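PDB 3GCG: L0028 (Mitochondria associated protein) from Escherichia coli, which probably acts as a secreted effector that switches on a host Rho-family GTPase by speeding nucleotide exchange. Local coordinates for residues T49-I52 / S53-N57; D61-C64 / R65-S69; V70-K73 / E74-G77; I79-A82 / V83-L87; S153-K156 / A157-N161. One frame throughout, in Å; residues are numbered along the deposited sequence.

How the contacts relate
All five contacts are local turns of helix, and they come in series along the chain from 1 to 5. Contacts 1 and 2 lie on helix 41-67, their centres about 17 Å apart; contact 3 starts helix 73-87, contact 4 continues it, and contact 5 belongs to helix 152-166. Contacts 1, 4 and 5 touch one another, with centres about 10 to 11 Å apart, and mark where the three helices share an apolar core. Contacts 2 and 3, about 13 Å apart between centres, form the two ends of the connection between the first two helices, joined by Cys-64 and Ile-71. This part of the all-helical chain is built by packing of the three helices.

Contact 1: T49-I52 / S53-N57; sequences TTYI and SRTVN
Arg-54 and Tyr-51, one helical turn apart, run out on the same side of helix 41-67, and the arginine can be traced atom by atom. Its CB rests 3.4 Å from Thr-50 O, the carbonyl that accepts the Arg-54 backbone N-H. CG then passes 3.5 Å from Tyr-51 O. The first two torsions are unusual, chi1 107° and chi2 96°, neither of them staggered, and they bend the chain round so that CD and NE carry the guanidinium toward the tyrosine ring. At the tip, NH2 comes within 4.4 Å of Tyr-51 CE1 and also meets a water through a weak bond. The same water lies 2.7 Å from Tyr-51 OH, so it bridges the phenol and the cation. The stronger partner of NH2 is the carboxylate of Glu-136, a sensible mate for a charge on a largely buried arginine.

Thr-55, one turn on, meets Tyr-51 at its carbonyl and beside its ring. Its OG1 donates to Tyr-51 O at 2.8 Å, while its backbone N donates to the same oxygen from the opposite face of the carbonyl plane. OG1 also lies 3.4 Å from Tyr-51 CE2. Small beta-hydroxyls suit this buried helix because they can return their polarity to its own backbone; Ser-53 OG does likewise with Thr-49 O, and also bonds to Asp-92 N.

Thr-49, Thr-50, Arg-54 and Asn-57 pack on a chain of another protein. Tyr-51 stacks with Phe-143, Val-56 meets Phe-80, and Ile-52 and Thr-55 pack on Ile-155, so this buried turn lies between helices 73-87, 124-146 and 152-166.

Contact 2: D61-C64 / R65-S69; sequences DDYC and RSNNS
Arg-65, Cys-64 and Tyr-63 bring together the last turn of helix 41-67. Arg-65 folds back beside Asp-62: a bend at chi3 (-61°) turns the guanidinium so that NH1 reaches Asp-62 OD1 at 2.8 Å. The oxygen lies near the guanidinium plane at its edge, yet the carboxylate is turned 62° against it and the N-H points poorly, so this salt bridge owes more to charge than to a straight bond. Arg-65 also packs on an aromatic side chain of another protein.

Tyr-63 offers a ring face to Asn-67, whose ND2 sits 3.0 Å above the ring plane, toward the rim. ND2 also approaches Tyr-63 O at 2.5 Å, too short for that length to be trusted. An alanine in place of Tyr-63 would remove the ring, and the Asn-67 amide would probably lose the surface that limits its turning.

Cys-64, small and weakly polar, fits the buried side; its CB lies 3.5 Å from Ser-69 O, and its own carbonyl accepts a weak bond from Ser-69 N at 3.2 Å. With a second weak bond from Asn-68 N to Arg-65 O and a positive phi at Asn-68, a conformation asparagine tolerates well, this is the Schellman motif that ends many helices.

Contact 3: V70-K73 / E74-G77; sequences VISK and ETKG
Ile-71 and Ser-72 meet Thr-75 and Lys-76 at the start of helix 73-87, where Ser-72 occupies the N-cap position. Ile-71 precedes the cap, and its extended side chain carries most of the apolar packing here: CG1 stands opposite the backbone N (chi1 168°) and chi2 continues straight, which lays the chain across the first turn. CG1 comes to 3.4 Å from Thr-75 CB, and CD1 to 3.4 Å from Lys-76 CA, both tighter than ordinary van der Waals contact. A branched, apolar residue suits this place because it also reaches Cys-64 and Ile-79, tying the connection to both helices.

Ser-72 holds its OG between the backbone N and the carbonyl carbon (chi1 66°), a position that directs the hydroxyl toward the opening turn, 3.0 Å from Thr-75 OG1. Serine is a common choice at such a cap, being short enough for its hydroxyl to stay near the backbone. Its carbonyl accepts the first regular helix bond from Lys-76 N, 2.8 Å long and lying in the carbonyl plane.

Lys-76 extends fully, while Lys-73 is bent at chi2; their NZ atoms end 4.8 Å apart, like charges that would tend to repel. Thr-75 turns its methyl CG2 to Ile-71 and its hydroxyl to a water, dividing its two branches between apolar and polar surroundings. That water accepts a bond from Ser-72 N at 2.7 Å and lies 2.9 Å from Thr-75 OG1.

Contact 4: I79-A82 / V83-L87; sequences IFRA and VENAL
Arg-81 O accepts the Asn-85 backbone N-H at 2.7 Å, the shortest sound bond of this turn, with an N-H...O angle of 155°. The side chains of the same two residues also meet, since Asn-85 CG lies beside its backbone N and brings the amide back toward the preceding turn; the close approach of OD1 to the guanidinium has poor angles and is doubtful as a bond.

Glu-84 makes the clearer side-chain link. Its chain is extended beyond CG, and OE1 hangs over one face of the Arg-81 guanidinium, 3.0 Å above the plane and toward the rim. OE1 is 3.2 Å from Arg-81 NE and equally 3.2 Å from Arg-81 CD, while the carboxylate and guanidinium planes stand 73° apart. No N-H points at the oxygen, so the salt bridge is one of charge alone. An unstaggered chi1 and the bend at chi2 (-41°) of Arg-81 together bring the guanidinium under it. Glu-84 OE2 has a firmer partner, the backbone N of Leu-91. A glutamine here would remove the negative charge, which would probably leave the Arg-81 cation without its mate.

Arg-81 and Asn-85 lie on the exposed side, whereas Ile-79, Phe-80, Val-83 and Leu-87 are buried. Ile-79 packs on Leu-60 of helix 41-67 and Ala-162 of helix 152-166, Ala-86 on Ile-158, and Leu-87 on Ile-52 and Ile-158, so helix 73-87 packs against both helices.

Contact 5: S153-K156 / A157-N161; sequences SEIK and AITQN
Thr-159 sets its OG1 opposite its carbonyl carbon and beside its backbone N (chi1 -60°), and this rotamer swings the hydroxyl back over the turn to Ile-155 O. OG1 donates to that oxygen at 2.8 Å, from 38° above the carbonyl plane, and the Thr-159 backbone N donates to it at 2.9 Å from the opposite face. Two donors from one residue therefore grip a single carbonyl. The same torsion sends the methyl CG2 out on the other branch, and a beta-branched residue with one polar arm suits a helix face that is buried but must still satisfy a hydroxyl.

Ile-158 has the matching first torsion, with CG1 beside its backbone N. In consequence CG1 lies 3.2 Å from Glu-154 O, just where the Ile-158 N-H arrives with a nearly straight bond (176°) of 2.8 Å. Gln-160 repeats the pattern on the exposed side: its CG rests 3.2 Å from Lys-156 O. Ala-157, exposed and ending at CB, has its methyl 3.5 Å from Ser-153 O.

Thr-159 and Lys-156 both touch Thr-59 of helix 41-67. Thr-159 OG1 itself lies against CG2 of Val-56 and CG2 of Val-83, on helices 41-67 and 73-87, while it stays bonded to Ile-155 O. That bond to its own helix probably lowers the cost of burying the hydroxyl between two valine methyls.

Contact 1: T49-I52 / S53-N57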
loop_
_atom_site.group_PDB
_atom_site.type_symbol
_atom_site.label_atom_id
_atom_site.label_comp_id
_atom_site.label_asym_id
_atom_site.label_seq_id
_atom_site.Cartn_x
_atom_site.Cartn_y
_atom_site.Cartn_z
ATOM N N THR B 49 3.491 14.089 6.569
ATOM C CA THR B 49 4.523 13.231 7.134
ATOM C C THR B 49 4.635 11.933 6.337
ATOM O O THR B 49 5.701 11.340 6.258
ATOM C CB THR B 49 4.279 12.915 8.647
ATOM O OG1 THR B 49 3.905 11.541 8.814
ATOM C CG2 THR B 49 3.211 13.802 9.218
ATOM N N THR B 50 3.538 11.514 5.721
ATOM C CA THR B 50 3.538 10.295 4.922
ATOM C C THR B 50 4.258 10.478 3.582
ATOM O O THR B 50 5.114 9.666 3.225
ATOM C CB THR B 50 2.102 9.796 4.655
ATOM O OG1 THR B 50 1.532 9.321 5.879
ATOM C CG2 THR B 50 2.104 8.667 3.630
ATOM N N TYR B 51 3.905 11.533 2.849
ATOM C CA TYR B 51 4.516 11.821 1.547
ATOM C C TYR B 51 6.018 12.076 1.676
ATOM O O TYR B 51 6.817 11.608 0.863
ATOM C CB TYR B 51 3.868 13.044 0.893
ATOM C CG TYR B 51 4.357 13.268 -0.523
ATOM C CD1 TYR B 51 3.699 12.693 -1.610
ATOM C CD2 TYR B 51 5.531 13.983 -0.768
ATOM C CE1 TYR B 51 4.195 12.814 -2.899
ATOM C CE2 TYR B 51 6.044 14.107 -2.057
ATOM C CZ TYR B 51 5.373 13.520 -3.114
ATOM O OH TYR B 51 5.899 13.625 -4.384
ATOM N N ILE B 52 6.392 12.826 2.703
ATOM C CA ILE B 52 7.787 13.138 2.955
ATOM C C ILE B 52 8.558 11.884 3.364
ATOM O O ILE B 52 9.691 11.682 2.920
ATOM C CB ILE B 52 7.917 14.192 4.059
ATOM C CG1 ILE B 52 7.311 15.514 3.584
ATOM C CG2 ILE B 52 9.387 14.382 4.435
ATOM C CD1 ILE B 52 7.214 16.565 4.697
ATOM N N SER B 53 7.940 11.051 4.206
ATOM C CA SER B 53 8.563 9.806 4.667
ATOM C C SER B 53 8.768 8.849 3.513
ATOM O O SER B 53 9.773 8.146 3.446
ATOM C CB SER B 53 7.696 9.109 5.720
ATOM O OG SER B 53 7.637 9.865 6.911
ATOM N N ARG B 54 7.806 8.805 2.605
ATOM C CA ARG B 54 7.933 7.916 1.471
ATOM C C ARG B 54 9.032 8.456 0.553
ATOM O O ARG B 54 9.812 7.687 -0.002
ATOM C CB ARG B 54 6.574 7.772 0.773
ATOM C CG ARG B 54 6.402 8.457 -0.547
ATOM C CD ARG B 54 6.651 7.514 -1.701
ATOM N NE ARG B 54 6.191 8.109 -2.951
ATOM C CZ ARG B 54 4.927 8.110 -3.360
ATOM N NH1 ARG B 54 3.985 7.530 -2.625
ATOM N NH2 ARG B 54 4.595 8.726 -4.490
ATOM N N THR B 55 9.112 9.779 0.420
ATOM C CA THR B 55 10.154 10.405 -0.399
ATOM C C THR B 55 11.505 9.989 0.185
ATOM O O THR B 55 12.437 9.666 -0.545
ATOM C CB THR B 55 10.050 11.953 -0.382
ATOM O OG1 THR B 55 8.818 12.356 -0.989
ATOM C CG2 THR B 55 11.189 12.582 -1.168
ATOM N N VAL B 56 11.594 9.984 1.513
ATOM C CA VAL B 56 12.824 9.589 2.182
ATOM C C VAL B 56 13.113 8.112 1.944
ATOM O O VAL B 56 14.227 7.749 1.589
ATOM C CB VAL B 56 12.752 9.840 3.702
ATOM C CG1 VAL B 56 13.958 9.229 4.378
ATOM C CG2 VAL B 56 12.694 11.332 3.990
ATOM N N ASN B 57 12.113 7.260 2.146
ATOM C CA ASN B 57 12.295 5.827 1.936
ATOM C C ASN B 57 12.660 5.499 0.493
ATOM O O ASN B 57 13.402 4.565 0.230
ATOM C CB ASN B 57 11.033 5.059 2.328
ATOM C CG ASN B 57 11.042 4.649 3.776
ATOM O OD1 ASN B 57 12.030 4.117 4.264
ATOM N ND2 ASN B 57 9.938 4.888 4.473
HETATM O O HOH W 1 4.906 11.673 -5.987
#

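Contact 2: D61-C64 / R65-S69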
loop_
_atom_site.group_PDB
_atom_site.type_symbol
_atom_site.label_atom_id
_atom_site.label_comp_id
_atom_site.label_asym_id
_atom_site.label_seq_id
_atom_site.Cartn_x
_atom_site.Cartn_y
_atom_site.Cartn_z
ATOM N N ASP B 61 15.856 3.554 -0.885
ATOM C CA ASP B 61 15.734 2.420 -1.795
ATOM C C ASP B 61 16.678 2.599 -2.984
ATOM O O ASP B 61 17.383 1.668 -3.375
ATOM C CB ASP B 61 14.299 2.281 -2.335
ATOM C CG ASP B 61 13.318 1.711 -1.306
ATOM O OD1 ASP B 61 13.712 0.867 -0.474
ATOM O OD2 ASP B 61 12.133 2.092 -1.353
ATOM N N ASP B 62 16.676 3.799 -3.562
ATOM C CA ASP B 62 17.528 4.083 -4.707
ATOM C C ASP B 62 18.992 3.962 -4.347
ATOM O O ASP B 62 19.797 3.481 -5.143
ATOM C CB ASP B 62 17.240 5.475 -5.262
ATOM C CG ASP B 62 15.918 5.539 -5.999
ATOM O OD1 ASP B 62 15.462 4.487 -6.499
ATOM O OD2 ASP B 62 15.338 6.640 -6.095
ATOM N N TYR B 63 19.336 4.392 -3.138
ATOM C CA TYR B 63 20.711 4.312 -2.676
ATOM C C TYR B 63 21.160 2.864 -2.522
ATOM O O TYR B 63 22.222 2.487 -3.009
ATOM C CB TYR B 63 20.870 5.018 -1.330
ATOM C CG TYR B 63 22.270 4.895 -0.778
ATOM C CD1 TYR B 63 23.300 5.708 -1.255
ATOM C CD2 TYR B 63 22.578 3.926 0.180
ATOM C CE1 TYR B 63 24.601 5.557 -0.796
ATOM C CE2 TYR B 63 23.874 3.766 0.645
ATOM C CZ TYR B 63 24.883 4.584 0.152
ATOM O OH TYR B 63 26.175 4.423 0.604
ATOM N N CYS B 64 20.356 2.056 -1.839
ATOM C CA CYS B 64 20.702 0.654 -1.621
ATOM C C CYS B 64 20.741 -0.151 -2.913
ATOM O O CYS B 64 21.573 -1.040 -3.069
ATOM C CB CYS B 64 19.724 -0.002 -0.636
ATOM S SG CYS B 64 19.897 0.543 1.092
ATOM N N ARG B 65 19.843 0.160 -3.838
ATOM C CA ARG B 65 19.787 -0.540 -5.114
ATOM C C ARG B 65 21.096 -0.419 -5.895
ATOM O O ARG B 65 21.764 -1.418 -6.173
ATOM C CB ARG B 65 18.634 0.015 -5.957
ATOM C CG ARG B 65 18.501 -0.618 -7.332
ATOM C CD ARG B 65 17.241 -0.142 -8.040
ATOM N NE ARG B 65 16.033 -0.506 -7.301
ATOM C CZ ARG B 65 15.221 0.367 -6.706
ATOM N NH1 ARG B 65 15.481 1.669 -6.760
ATOM N NH2 ARG B 65 14.150 -0.066 -6.051
ATOM N N SER B 66 21.459 0.808 -6.247
ATOM C CA SER B 66 22.676 1.050 -7.008
ATOM C C SER B 66 23.966 0.610 -6.304
ATOM O O SER B 66 24.939 0.246 -6.964
ATOM C CB SER B 66 22.771 2.533 -7.364
ATOM O OG SER B 66 22.845 3.325 -6.193
ATOM N N ASN B 67 23.973 0.633 -4.974
ATOM C CA ASN B 67 25.164 0.256 -4.210
ATOM C C ASN B 67 25.142 -1.175 -3.686
ATOM O O ASN B 67 26.163 -1.685 -3.220
ATOM C CB ASN B 67 25.351 1.211 -3.030
ATOM C CG ASN B 67 25.452 2.655 -3.464
ATOM O OD1 ASN B 67 26.376 3.034 -4.185
ATOM N ND2 ASN B 67 24.502 3.473 -3.029
ATOM N N ASN B 68 23.986 -1.825 -3.757
ATOM C CA ASN B 68 23.866 -3.191 -3.269
ATOM C C ASN B 68 24.096 -3.213 -1.762
ATOM O O ASN B 68 24.381 -4.262 -1.177
ATOM C CB ASN B 68 24.896 -4.084 -3.955
ATOM C CG ASN B 68 24.746 -4.080 -5.457
ATOM O OD1 ASN B 68 23.757 -4.579 -5.987
ATOM N ND2 ASN B 68 25.724 -3.503 -6.153
ATOM N N SER B 69 23.976 -2.043 -1.141
ATOM C CA SER B 69 24.174 -1.927 0.293
ATOM C C SER B 69 22.960 -2.412 1.067
ATOM O O SER B 69 21.874 -2.569 0.516
ATOM C CB SER B 69 24.462 -0.473 0.678
ATOM O OG SER B 69 25.714 -0.043 0.175
#

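Contact 3: V70-K73 / E74-G77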
loop_
_atom_site.group_PDB
_atom_site.type_symbol
_atom_site.label_atom_id
_atom_site.label_comp_id
_atom_site.label_asym_id
_atom_site.label_seq_id
_atom_site.Cartn_x
_atom_site.Cartn_y
_atom_site.Cartn_z
ATOM N N VAL B 70 23.167 -2.657 2.352
ATOM C CA VAL B 70 22.105 -3.087 3.240
ATOM C C VAL B 70 22.263 -2.244 4.487
ATOM O O VAL B 70 23.257 -2.368 5.204
ATOM C CB VAL B 70 22.233 -4.569 3.634
ATOM C CG1 VAL B 70 21.258 -4.889 4.767
ATOM C CG2 VAL B 70 21.944 -5.458 2.430
ATOM N N ILE B 71 21.297 -1.369 4.731
ATOM C CA ILE B 71 21.338 -0.505 5.901
ATOM C C ILE B 71 20.443 -1.071 6.995
ATOM O O ILE B 71 19.264 -1.342 6.765
ATOM C CB ILE B 71 20.867 0.919 5.551
ATOM C CG1 ILE B 71 20.628 1.719 6.833
ATOM C CG2 ILE B 71 19.609 0.851 4.707
ATOM C CD1 ILE B 71 19.966 3.055 6.607
ATOM N N SER B 72 21.008 -1.254 8.184
ATOM C CA SER B 72 20.247 -1.779 9.309
ATOM C C SER B 72 19.146 -0.796 9.688
ATOM O O SER B 72 19.277 0.414 9.489
ATOM C CB SER B 72 21.156 -2.021 10.517
ATOM O OG SER B 72 21.670 -0.802 11.018
ATOM N N LYS B 73 18.062 -1.329 10.235
ATOM C CA LYS B 73 16.928 -0.513 10.635
ATOM C C LYS B 73 17.357 0.515 11.673
ATOM O O LYS B 73 16.705 1.543 11.841
ATOM C CB LYS B 73 15.816 -1.403 11.188
ATOM C CG LYS B 73 15.460 -2.583 10.280
ATOM C CD LYS B 73 14.522 -2.218 9.126
ATOM C CE LYS B 73 14.199 -3.468 8.298
ATOM N NZ LYS B 73 12.881 -3.403 7.591
ATOM N N GLU B 74 18.454 0.241 12.373
ATOM C CA GLU B 74 18.956 1.186 13.367
ATOM C C GLU B 74 19.416 2.407 12.587
ATOM O O GLU B 74 18.938 3.522 12.797
ATOM C CB GLU B 74 20.150 0.608 14.132
ATOM C CG GLU B 74 20.555 1.459 15.335
ATOM C CD GLU B 74 21.821 0.965 16.026
ATOM O OE1 GLU B 74 21.954 -0.266 16.216
ATOM O OE2 GLU B 74 22.674 1.808 16.389
ATOM N N THR B 75 20.347 2.169 11.672
ATOM C CA THR B 75 20.895 3.217 10.829
ATOM C C THR B 75 19.771 3.927 10.083
ATOM O O THR B 75 19.801 5.140 9.916
ATOM C CB THR B 75 21.896 2.628 9.823
ATOM O OG1 THR B 75 22.874 1.858 10.534
ATOM C CG2 THR B 75 22.601 3.737 9.057
ATOM N N LYS B 76 18.775 3.173 9.641
ATOM C CA LYS B 76 17.648 3.778 8.941
ATOM C C LYS B 76 16.993 4.813 9.865
ATOM O O LYS B 76 16.637 5.910 9.434
ATOM C CB LYS B 76 16.641 2.702 8.549
ATOM C CG LYS B 76 15.458 3.193 7.746
ATOM C CD LYS B 76 14.518 2.028 7.464
ATOM C CE LYS B 76 13.252 2.451 6.723
ATOM N NZ LYS B 76 12.426 1.253 6.370
ATOM N N GLY B 77 16.856 4.460 11.140
ATOM C CA GLY B 77 16.264 5.373 12.101
ATOM C C GLY B 77 17.095 6.632 12.286
ATOM O O GLY B 77 16.555 7.739 12.370
HETATM O O HOH W 2 23.514 -0.397 8.769
#

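Contact 4: I79-A82 / V83-L87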
loop_
_atom_site.group_PDB
_atom_site.type_symbol
_atom_site.label_atom_id
_atom_site.label_comp_id
_atom_site.label_asym_id
_atom_site.label_seq_id
_atom_site.Cartn_x
_atom_site.Cartn_y
_atom_site.Cartn_z
ATOM N N ILE B 79 18.945 7.981 10.137
ATOM C CA ILE B 79 18.759 8.764 8.924
ATOM C C ILE B 79 17.418 9.497 8.974
ATOM O O ILE B 79 17.337 10.679 8.634
ATOM C CB ILE B 79 18.853 7.866 7.662
ATOM C CG1 ILE B 79 20.306 7.400 7.473
ATOM C CG2 ILE B 79 18.405 8.631 6.432
ATOM C CD1 ILE B 79 20.501 6.380 6.370
ATOM N N PHE B 80 16.377 8.805 9.424
ATOM C CA PHE B 80 15.069 9.421 9.514
ATOM C C PHE B 80 15.019 10.564 10.529
ATOM O O PHE B 80 14.387 11.587 10.279
ATOM C CB PHE B 80 14.000 8.371 9.838
ATOM C CG PHE B 80 13.225 7.918 8.630
ATOM C CD1 PHE B 80 13.759 6.988 7.752
ATOM C CD2 PHE B 80 11.986 8.477 8.341
ATOM C CE1 PHE B 80 13.068 6.625 6.600
ATOM C CE2 PHE B 80 11.289 8.124 7.196
ATOM C CZ PHE B 80 11.831 7.199 6.322
ATOM N N ARG B 81 15.689 10.399 11.665
ATOM C CA ARG B 81 15.706 11.453 12.671
ATOM C C ARG B 81 16.508 12.642 12.144
ATOM O O ARG B 81 16.145 13.802 12.370
ATOM C CB ARG B 81 16.328 10.954 13.979
ATOM C CG ARG B 81 15.571 11.403 15.229
ATOM C CD ARG B 81 15.093 12.861 15.121
ATOM N NE ARG B 81 14.274 13.261 16.266
ATOM C CZ ARG B 81 13.546 14.376 16.323
ATOM N NH1 ARG B 81 13.524 15.218 15.297
ATOM N NH2 ARG B 81 12.838 14.651 17.412
ATOM N N ALA B 82 17.594 12.350 11.428
ATOM C CA ALA B 82 18.428 13.400 10.859
ATOM C C ALA B 82 17.603 14.220 9.876
ATOM O O ALA B 82 17.620 15.451 9.908
ATOM C CB ALA B 82 19.637 12.793 10.159
ATOM N N VAL B 83 16.867 13.541 9.005
ATOM C CA VAL B 83 16.034 14.250 8.041
ATOM C C VAL B 83 14.920 14.950 8.790
ATOM O O VAL B 83 14.466 16.019 8.393
ATOM C CB VAL B 83 15.406 13.296 7.022
ATOM C CG1 VAL B 83 14.357 14.033 6.204
ATOM C CG2 VAL B 83 16.485 12.741 6.113
ATOM N N GLU B 84 14.494 14.327 9.883
ATOM C CA GLU B 84 13.429 14.853 10.725
ATOM C C GLU B 84 13.868 16.183 11.338
ATOM O O GLU B 84 13.120 17.161 11.309
ATOM C CB GLU B 84 13.101 13.827 11.817
ATOM C CG GLU B 84 11.804 14.055 12.566
ATOM C CD GLU B 84 11.340 12.806 13.308
ATOM O OE1 GLU B 84 12.129 12.250 14.107
ATOM O OE2 GLU B 84 10.186 12.377 13.095
ATOM N N ASN B 85 15.086 16.220 11.877
ATOM C CA ASN B 85 15.610 17.440 12.483
ATOM C C ASN B 85 15.812 18.528 11.442
ATOM O O ASN B 85 15.439 19.674 11.656
ATOM C CB ASN B 85 16.955 17.187 13.173
ATOM C CG ASN B 85 16.863 16.172 14.291
ATOM O OD1 ASN B 85 15.845 16.074 14.972
ATOM N ND2 ASN B 85 17.941 15.422 14.499
ATOM N N ALA B 86 16.419 18.162 10.318
ATOM C CA ALA B 86 16.692 19.110 9.243
ATOM C C ALA B 86 15.435 19.764 8.683
ATOM O O ALA B 86 15.450 20.939 8.319
ATOM C CB ALA B 86 17.455 18.416 8.122
ATOM N N LEU B 87 14.350 19.000 8.617
ATOM C CA LEU B 87 13.088 19.504 8.085
ATOM C C LEU B 87 12.177 20.072 9.163
ATOM O O LEU B 87 11.226 20.793 8.861
ATOM C CB LEU B 87 12.334 18.385 7.365
ATOM C CG LEU B 87 12.978 17.727 6.147
ATOM C CD1 LEU B 87 12.058 16.618 5.619
ATOM C CD2 LEU B 87 13.219 18.773 5.077
#

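Contact 5: S153-K156 / A157-N161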
loop_
_atom_site.group_PDB
_atom_site.type_symbol
_atom_site.label_atom_id
_atom_site.label_comp_id
_atom_site.label_asym_id
_atom_site.label_seq_id
_atom_site.Cartn_x
_atom_site.Cartn_y
_atom_site.Cartn_z
ATOM N N SER B 153 12.906 17.767 -4.262
ATOM C CA SER B 153 14.331 17.741 -4.600
ATOM C C SER B 153 15.141 18.063 -3.356
ATOM O O SER B 153 16.213 17.506 -3.126
ATOM C CB SER B 153 14.648 18.771 -5.683
ATOM O OG SER B 153 14.386 20.084 -5.214
ATOM N N GLU B 154 14.613 18.972 -2.550
ATOM C CA GLU B 154 15.283 19.359 -1.325
ATOM C C GLU B 154 15.289 18.176 -0.349
ATOM O O GLU B 154 16.333 17.819 0.198
ATOM C CB GLU B 154 14.578 20.577 -0.723
ATOM C CG GLU B 154 14.366 21.691 -1.743
ATOM C CD GLU B 154 13.868 22.981 -1.119
ATOM O OE1 GLU B 154 12.876 22.934 -0.358
ATOM O OE2 GLU B 154 14.467 24.040 -1.399
ATOM N N ILE B 155 14.123 17.568 -0.147
ATOM C CA ILE B 155 13.992 16.410 0.736
ATOM C C ILE B 155 15.002 15.335 0.321
ATOM O O ILE B 155 15.708 14.774 1.162
ATOM C CB ILE B 155 12.560 15.825 0.658
ATOM C CG1 ILE B 155 11.557 16.835 1.208
ATOM C CG2 ILE B 155 12.469 14.527 1.435
ATOM C CD1 ILE B 155 10.121 16.436 0.972
ATOM N N LYS B 156 15.063 15.054 -0.979
ATOM C CA LYS B 156 15.997 14.065 -1.522
ATOM C C LYS B 156 17.454 14.393 -1.202
ATOM O O LYS B 156 18.212 13.528 -0.767
ATOM C CB LYS B 156 15.861 13.970 -3.040
ATOM C CG LYS B 156 14.632 13.226 -3.540
ATOM C CD LYS B 156 14.745 12.959 -5.047
ATOM C CE LYS B 156 13.578 12.126 -5.559
ATOM N NZ LYS B 156 13.723 11.771 -7.004
ATOM N N ALA B 157 17.842 15.643 -1.442
ATOM C CA ALA B 157 19.213 16.092 -1.197
ATOM C C ALA B 157 19.556 15.984 0.290
ATOM O O ALA B 157 20.602 15.461 0.661
ATOM C CB ALA B 157 19.381 17.535 -1.679
ATOM N N ILE B 158 18.665 16.490 1.136
ATOM C CA ILE B 158 18.869 16.422 2.571
ATOM C C ILE B 158 19.060 14.964 2.994
ATOM O O ILE B 158 19.951 14.652 3.784
ATOM C CB ILE B 158 17.666 17.020 3.317
ATOM C CG1 ILE B 158 17.592 18.526 3.041
ATOM C CG2 ILE B 158 17.771 16.719 4.806
ATOM C CD1 ILE B 158 16.396 19.210 3.678
ATOM N N THR B 159 18.229 14.075 2.454
ATOM C CA THR B 159 18.322 12.651 2.775
ATOM C C THR B 159 19.662 12.075 2.314
ATOM O O THR B 159 20.330 11.361 3.065
ATOM C CB THR B 159 17.181 11.850 2.109
ATOM O OG1 THR B 159 15.916 12.345 2.569
ATOM C CG2 THR B 159 17.298 10.367 2.440
ATOM N N GLN B 160 20.044 12.385 1.076
ATOM C CA GLN B 160 21.309 11.910 0.515
ATOM C C GLN B 160 22.465 12.270 1.444
ATOM O O GLN B 160 23.380 11.470 1.671
ATOM C CB GLN B 160 21.560 12.544 -0.863
ATOM C CG GLN B 160 20.692 11.995 -1.981
ATOM C CD GLN B 160 20.981 12.643 -3.326
ATOM O OE1 GLN B 160 20.837 13.859 -3.488
ATOM N NE2 GLN B 160 21.385 11.831 -4.303
ATOM N N ASN B 161 22.413 13.486 1.973
ATOM C CA ASN B 161 23.440 13.982 2.874
ATOM C C ASN B 161 23.391 13.229 4.203
ATOM O O ASN B 161 24.402 13.110 4.888
ATOM C CB ASN B 161 23.246 15.483 3.109
ATOM C CG ASN B 161 24.548 16.195 3.414
ATOM O OD1 ASN B 161 24.782 16.631 4.542
ATOM N ND2 ASN B 161 25.409 16.308 2.406
#